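Local coordinates for tudor domain-containing protein 1 (Mus musculus, PDB 4B9W) that acts in piRNA-guided repression of transposable elements during spermatogenesis, binding Piwi proteins methylated on arginine, here through its third extended Tudor domain, at residues Thr18-Val23 and Gly157-Ala162; Pro29-Cys34 and Gly128-Leu133. All coordinates share one frame; numbering follows the deposited sequence.

Interaction 1: residues Thr18-Val23 and Gly157-Ala162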
loop_
_atom_site.group_PDB
_atom_site.type_symbol
_atom_site.label_atom_id
_atom_site.label_comp_id
_atom_site.label_asym_id
_atom_site.label_seq_id
_atom_site.Cartn_x
_atom_site.Cartn_y
_atom_site.Cartn_z
ATOM N N THR A 18 -17.028 -5.382 -22.904
ATOM C CA THR A 18 -17.859 -6.053 -21.900
ATOM C C THR A 18 -17.440 -7.511 -21.762
ATOM O O THR A 18 -17.270 -8.225 -22.749
ATOM C CB THR A 18 -19.352 -5.950 -22.210
ATOM O OG1 THR A 18 -19.611 -6.577 -23.470
ATOM C CG2 THR A 18 -19.761 -4.528 -22.273
ATOM N N VAL A 19 -17.234 -7.925 -20.523
ATOM C CA VAL A 19 -16.614 -9.192 -20.236
ATOM C C VAL A 19 -17.061 -9.688 -18.855
ATOM O O VAL A 19 -17.260 -8.911 -17.932
ATOM C CB VAL A 19 -15.077 -9.055 -20.331
ATOM C CG1 VAL A 19 -14.607 -7.899 -19.464
ATOM C CG2 VAL A 19 -14.380 -10.374 -19.980
ATOM N N ASP A 20 -17.256 -10.987 -18.735
ATOM C CA ASP A 20 -17.682 -11.563 -17.467
ATOM C C ASP A 20 -16.492 -11.652 -16.518
ATOM O O ASP A 20 -15.360 -11.921 -16.931
ATOM C CB ASP A 20 -18.332 -12.928 -17.662
ATOM C CG ASP A 20 -19.724 -12.831 -18.279
ATOM O OD1 ASP A 20 -20.437 -11.814 -18.075
ATOM O OD2 ASP A 20 -20.105 -13.782 -18.978
ATOM N N VAL A 21 -16.774 -11.367 -15.254
ATOM C CA VAL A 21 -15.797 -11.410 -14.195
ATOM C C VAL A 21 -16.306 -12.217 -13.006
ATOM O O VAL A 21 -17.514 -12.394 -12.808
ATOM C CB VAL A 21 -15.439 -9.991 -13.701
ATOM C CG1 VAL A 21 -14.884 -9.147 -14.845
ATOM C CG2 VAL A 21 -16.632 -9.319 -13.035
ATOM N N VAL A 22 -15.354 -12.733 -12.245
ATOM C CA VAL A 22 -15.564 -13.212 -10.895
ATOM C C VAL A 22 -14.549 -12.411 -10.083
ATOM O O VAL A 22 -13.401 -12.235 -10.517
ATOM C CB VAL A 22 -15.298 -14.741 -10.721
ATOM C CG1 VAL A 22 -16.490 -15.563 -11.218
ATOM C CG2 VAL A 22 -14.019 -15.165 -11.427
ATOM N N VAL A 23 -14.995 -11.878 -8.947
ATOM C CA VAL A 23 -14.130 -11.115 -8.068
ATOM C C VAL A 23 -13.254 -12.110 -7.276
ATOM O O VAL A 23 -13.779 -12.992 -6.611
ATOM C CB VAL A 23 -14.976 -10.213 -7.143
ATOM C CG1 VAL A 23 -14.092 -9.446 -6.147
ATOM C CG2 VAL A 23 -15.823 -9.249 -7.988
ATOM N N GLY A 157 -19.863 -15.388 -4.721
ATOM C CA GLY A 157 -20.442 -16.565 -5.401
ATOM C C GLY A 157 -21.141 -16.312 -6.734
ATOM O O GLY A 157 -21.901 -17.146 -7.226
ATOM N N LEU A 158 -20.838 -15.176 -7.350
ATOM C CA LEU A 158 -21.554 -14.673 -8.520
ATOM C C LEU A 158 -20.571 -14.372 -9.650
ATOM O O LEU A 158 -19.472 -13.904 -9.404
ATOM C CB LEU A 158 -22.279 -13.376 -8.145
ATOM C CG LEU A 158 -23.495 -12.906 -8.938
ATOM C CD1 LEU A 158 -24.534 -14.022 -9.132
ATOM C CD2 LEU A 158 -24.113 -11.706 -8.217
ATOM N N LYS A 159 -20.989 -14.646 -10.876
ATOM C CA LYS A 159 -20.310 -14.133 -12.049
ATOM C C LYS A 159 -21.109 -12.909 -12.495
ATOM O O LYS A 159 -22.342 -12.970 -12.596
ATOM C CB LYS A 159 -20.236 -15.202 -13.144
ATOM C CG LYS A 159 -19.742 -14.687 -14.489
ATOM C CD LYS A 159 -19.452 -15.834 -15.466
ATOM C CE LYS A 159 -20.684 -16.609 -15.923
ATOM N NZ LYS A 159 -20.261 -17.880 -16.624
ATOM N N LEU A 160 -20.411 -11.798 -12.729
ATOM C CA LEU A 160 -21.037 -10.533 -13.145
ATOM C C LEU A 160 -20.526 -10.093 -14.507
ATOM O O LEU A 160 -19.438 -10.497 -14.917
ATOM C CB LEU A 160 -20.769 -9.419 -12.100
ATOM C CG LEU A 160 -21.127 -9.720 -10.637
ATOM C CD1 LEU A 160 -19.905 -10.063 -9.802
ATOM C CD2 LEU A 160 -21.836 -8.546 -9.984
ATOM N N GLN A 161 -21.312 -9.279 -15.206
ATOM C CA GLN A 161 -20.846 -8.561 -16.396
ATOM C C GLN A 161 -20.053 -7.301 -16.018
ATOM O O GLN A 161 -20.544 -6.427 -15.296
ATOM C CB GLN A 161 -22.041 -8.159 -17.283
ATOM C CG GLN A 161 -21.683 -7.280 -18.467
ATOM C CD GLN A 161 -22.885 -6.965 -19.337
ATOM O OE1 GLN A 161 -23.644 -6.046 -19.047
ATOM N NE2 GLN A 161 -23.068 -7.737 -20.401
ATOM N N ALA A 162 -18.838 -7.189 -16.527
ATOM C CA ALA A 162 -18.039 -5.981 -16.318
ATOM C C ALA A 162 -17.925 -5.257 -17.640
ATOM O O ALA A 162 -17.634 -5.866 -18.672
ATOM C CB ALA A 162 -16.655 -6.312 -15.771
HETATM O O HOH W 1 -17.558 -12.926 -7.868
#
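Val21 lays its CG1 methyl against CB of Ala162, 3.5 Å away and tighter than usual for two carbons. CG1 stands anti to the carbonyl carbon (chi1 -59°), which points it at the alanine. The other methyl, CG2, rests beside CB of Leu160 at 4.2 Å. Val19, Val21, Leu160 and Ala162 share one face of the sheet, and all four are buried. Phe36 of strand 31-36, Leu176 of strand 171-178 and Val155 of helix 145-155 pack on this face.

The backbones run antiparallel. Val19 and Ala162 form one hydrogen-bonded pair, with Val19 N to Ala162 O at 2.8 Å and Ala162 N to Val19 O at 2.7 Å. Val21 and Leu160 form the next. The bond from Val21 N to Leu160 O is the straighter of that pair, at 169° on the hydrogen, and Leu160 N returns the bond to Val21 O. Beyond Leu160 the direct bonding ends. A water takes over there, accepting from Val23 N and donating to Leu158 O at 2.6 Å.

Asp20 and Gln161 form the non-hydrogen-bonded pair between, on the opposite face. This face is more open to solvent. The Lys159 chain leans across Asp20, with CD 3.8 Å from Asp20 CB. A bend at chi3 (67°) turns its end, and NZ stays 4.7 Å from Asp20 OD2. The charges are opposite but not in contact, so any attraction is probably modest. Asp20 OD1 lies near CA of Gln161.

The outer edges of both strands are also paired: Val22 bonds through its backbone to His35, and Gln161 to Thr177. The contact thus joins two inner strands, 18-26 and 160-168, of the curled sheet. This sheet belongs to the staphylococcal nuclease-like part of an extended Tudor domain, built from chain on both sides of the Tudor core.

Interaction 2: residues Pro29-Cys34 and Gly128-Leu133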
loop_
_atom_site.group_PDB
_atom_site.type_symbol
_atom_site.label_atom_id
_atom_site.label_comp_id
_atom_site.label_asym_id
_atom_site.label_seq_id
_atom_site.Cartn_x
_atom_site.Cartn_y
_atom_site.Cartn_z
ATOM N N PRO A 29 -14.909 -0.833 -2.583
ATOM C CA PRO A 29 -15.418 -0.474 -3.906
ATOM C C PRO A 29 -14.418 0.238 -4.789
ATOM O O PRO A 29 -14.658 0.326 -5.994
ATOM C CB PRO A 29 -16.594 0.457 -3.587
ATOM C CG PRO A 29 -17.063 0.012 -2.260
ATOM C CD PRO A 29 -15.787 -0.309 -1.523
ATOM N N GLY A 30 -13.326 0.751 -4.216
ATOM C CA GLY A 30 -12.294 1.435 -4.975
ATOM C C GLY A 30 -11.084 0.566 -5.284
ATOM O O GLY A 30 -10.125 1.006 -5.942
ATOM N N GLU A 31 -11.145 -0.674 -4.811
ATOM C CA GLU A 31 -10.024 -1.575 -4.889
ATOM C C GLU A 31 -10.452 -3.033 -4.734
ATOM O O GLU A 31 -10.522 -3.574 -3.621
ATOM C CB GLU A 31 -9.036 -1.198 -3.799
ATOM C CG GLU A 31 -7.758 -2.004 -3.797
ATOM C CD GLU A 31 -6.871 -1.647 -2.609
ATOM O OE1 GLU A 31 -7.367 -1.106 -1.580
ATOM O OE2 GLU A 31 -5.677 -1.932 -2.692
ATOM N N PHE A 32 -10.695 -3.680 -5.855
ATOM C CA PHE A 32 -10.977 -5.085 -5.839
ATOM C C PHE A 32 -10.378 -5.714 -7.069
ATOM O O PHE A 32 -10.059 -5.026 -8.033
ATOM C CB PHE A 32 -12.485 -5.364 -5.741
ATOM C CG PHE A 32 -13.290 -4.831 -6.894
ATOM C CD1 PHE A 32 -13.626 -3.496 -6.964
ATOM C CD2 PHE A 32 -13.718 -5.687 -7.925
ATOM C CE1 PHE A 32 -14.368 -3.002 -8.031
ATOM C CE2 PHE A 32 -14.457 -5.202 -8.986
ATOM C CZ PHE A 32 -14.794 -3.859 -9.031
ATOM N N TYR A 33 -10.212 -7.027 -7.019
ATOM C CA TYR A 33 -9.512 -7.739 -8.054
ATOM C C TYR A 33 -10.433 -8.747 -8.706
ATOM O O TYR A 33 -11.208 -9.414 -8.023
ATOM C CB TYR A 33 -8.275 -8.410 -7.447
ATOM C CG TYR A 33 -7.228 -7.399 -7.096
ATOM C CD1 TYR A 33 -7.316 -6.655 -5.926
ATOM C CD2 TYR A 33 -6.181 -7.138 -7.956
ATOM C CE1 TYR A 33 -6.371 -5.696 -5.618
ATOM C CE2 TYR A 33 -5.225 -6.184 -7.646
ATOM C CZ TYR A 33 -5.327 -5.473 -6.489
ATOM O OH TYR A 33 -4.387 -4.534 -6.189
ATOM N N CYS A 34 -10.349 -8.840 -10.033
ATOM C CA CYS A 34 -11.210 -9.742 -10.789
ATOM C C CYS A 34 -10.403 -10.645 -11.692
ATOM O O CYS A 34 -9.369 -10.243 -12.226
ATOM C CB CYS A 34 -12.188 -8.957 -11.671
ATOM S SG CYS A 34 -13.474 -8.019 -10.803
ATOM N N GLY A 128 -4.833 -11.247 -11.960
ATOM C CA GLY A 128 -5.465 -10.477 -10.902
ATOM C C GLY A 128 -5.490 -9.009 -11.291
ATOM O O GLY A 128 -4.537 -8.251 -11.028
ATOM N N MET A 129 -6.582 -8.613 -11.929
ATOM C CA MET A 129 -6.690 -7.273 -12.482
ATOM C C MET A 129 -7.301 -6.342 -11.461
ATOM O O MET A 129 -8.442 -6.579 -11.034
ATOM C CB MET A 129 -7.580 -7.326 -13.731
ATOM C CG MET A 129 -6.992 -8.172 -14.853
ATOM S SD MET A 129 -5.339 -7.583 -15.311
ATOM C CE MET A 129 -5.652 -5.812 -15.482
ATOM N N GLN A 130 -6.576 -5.293 -11.073
ATOM C CA GLN A 130 -7.139 -4.344 -10.097
ATOM C C GLN A 130 -8.274 -3.570 -10.743
ATOM O O GLN A 130 -8.109 -3.092 -11.861
ATOM C CB GLN A 130 -6.085 -3.352 -9.575
ATOM C CG GLN A 130 -6.634 -2.456 -8.476
ATOM C CD GLN A 130 -5.600 -1.490 -7.922
ATOM O OE1 GLN A 130 -4.522 -1.314 -8.493
ATOM N NE2 GLN A 130 -5.937 -0.842 -6.816
ATOM N N CYS A 131 -9.404 -3.456 -10.042
ATOM C CA CYS A 131 -10.567 -2.738 -10.521
ATOM C C CYS A 131 -11.047 -1.729 -9.497
ATOM O O CYS A 131 -10.602 -1.741 -8.375
ATOM C CB CYS A 131 -11.723 -3.681 -10.819
ATOM S SG CYS A 131 -11.325 -4.994 -11.973
ATOM N N TRP A 132 -11.924 -0.831 -9.930
ATOM C CA TRP A 132 -12.713 0.023 -9.023
ATOM C C TRP A 132 -14.015 0.267 -9.683
ATOM O O TRP A 132 -14.084 0.219 -10.880
ATOM C CB TRP A 132 -12.023 1.342 -8.721
ATOM C CG TRP A 132 -11.464 2.063 -9.915
ATOM C CD1 TRP A 132 -12.087 3.025 -10.717
ATOM C CD2 TRP A 132 -10.115 1.921 -10.462
ATOM N NE1 TRP A 132 -11.225 3.460 -11.700
ATOM C CE2 TRP A 132 -10.034 2.827 -11.601
ATOM C CE3 TRP A 132 -8.997 1.151 -10.123
ATOM C CZ2 TRP A 132 -8.889 2.935 -12.363
ATOM C CZ3 TRP A 132 -7.835 1.278 -10.895
ATOM C CH2 TRP A 132 -7.786 2.150 -11.990
ATOM N N LEU A 133 -15.076 0.496 -8.925
ATOM C CA LEU A 133 -16.366 0.824 -9.525
ATOM C C LEU A 133 -16.325 2.280 -9.967
ATOM O O LEU A 133 -15.788 3.117 -9.271
ATOM C CB LEU A 133 -17.520 0.636 -8.530
ATOM C CG LEU A 133 -17.854 -0.800 -8.087
ATOM C CD1 LEU A 133 -19.044 -0.766 -7.139
ATOM C CD2 LEU A 133 -18.137 -1.696 -9.270
HETATM O O HOH W 2 -14.685 3.389 -7.024
#
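Phe32 sets its ring over Cys131, whose CB lies 3.7 Å from the ring centroid in a CH-pi contact. CG sits between the backbone N and the carbonyl carbon (chi1 61°), which brings the ring back over the neighbouring strand. Leu133 N lies at the ring edge, and Leu133 CD2 touches CZ at 4.0 Å. Phe151 of helix 145-155 meets the ring edge-to-face.

Five backbone bonds cross between the segments. Phe32 O accepts from Cys131 N at 2.6 Å. The return bond, Phe32 N to Cys131 O, is longer at 3.2 Å; the donor comes in from above the carbonyl plane. Cys34 and Met129 exchange a second pair of bonds. Pro29 O takes an almost straight bond from Leu133 N (175°). A water donates to that same oxygen and to Leu133 O, so Pro29 O has two donors. Outward, Tyr33 bonds through its backbone to Cys24 and Met25 of strand 18-26, and Gln130 and Trp132 to Val172 of strand 171-178.

Tyr33 and Gln130 form the non-hydrogen-bonded pair. Gln130 CA lies over a face of the Tyr33 ring, and Gln130 CB comes 3.5 Å from Tyr33 CE2. Cys34 SG and Cys131 SG pack at 3.9 Å, too far apart for a disulfide.

Polar ends find partners outside the seam. Trp132 NE1 bonds to Glu166, and Glu31 OE2 makes a salt bridge to a basic side chain of the bound peptide. Replacing Phe32 by an alanine is likely to leave Cys131 CB and Leu133 CD2 without the ring they pack on, and to open a gap facing Phe151. The seam pairs two strands beside the Tudor core, and through Glu31 it reaches the binding site for the methylarginine peptide.

How the interactions relate
Both interactions are antiparallel pairings in one curled sheet, and interaction 2 is nested inside the chain loop closed by interaction 1. Strands 18-26 and 31-36 follow each other and lie side by side, so the two contacts meet directly: Val23 CG2 packs on Cys34 SG at 3.9 Å. Interaction 2 is the buried one, nearer the centre of the chain, and relies on aromatic rings and sulfur. Interaction 1 is partly buried. It places aliphatic groups inward and charged or polar ones outward. In interaction 1 a water replaces a direct bond; in interaction 2 a water adds to one. Of the two, interaction 2 reaches the bound peptide.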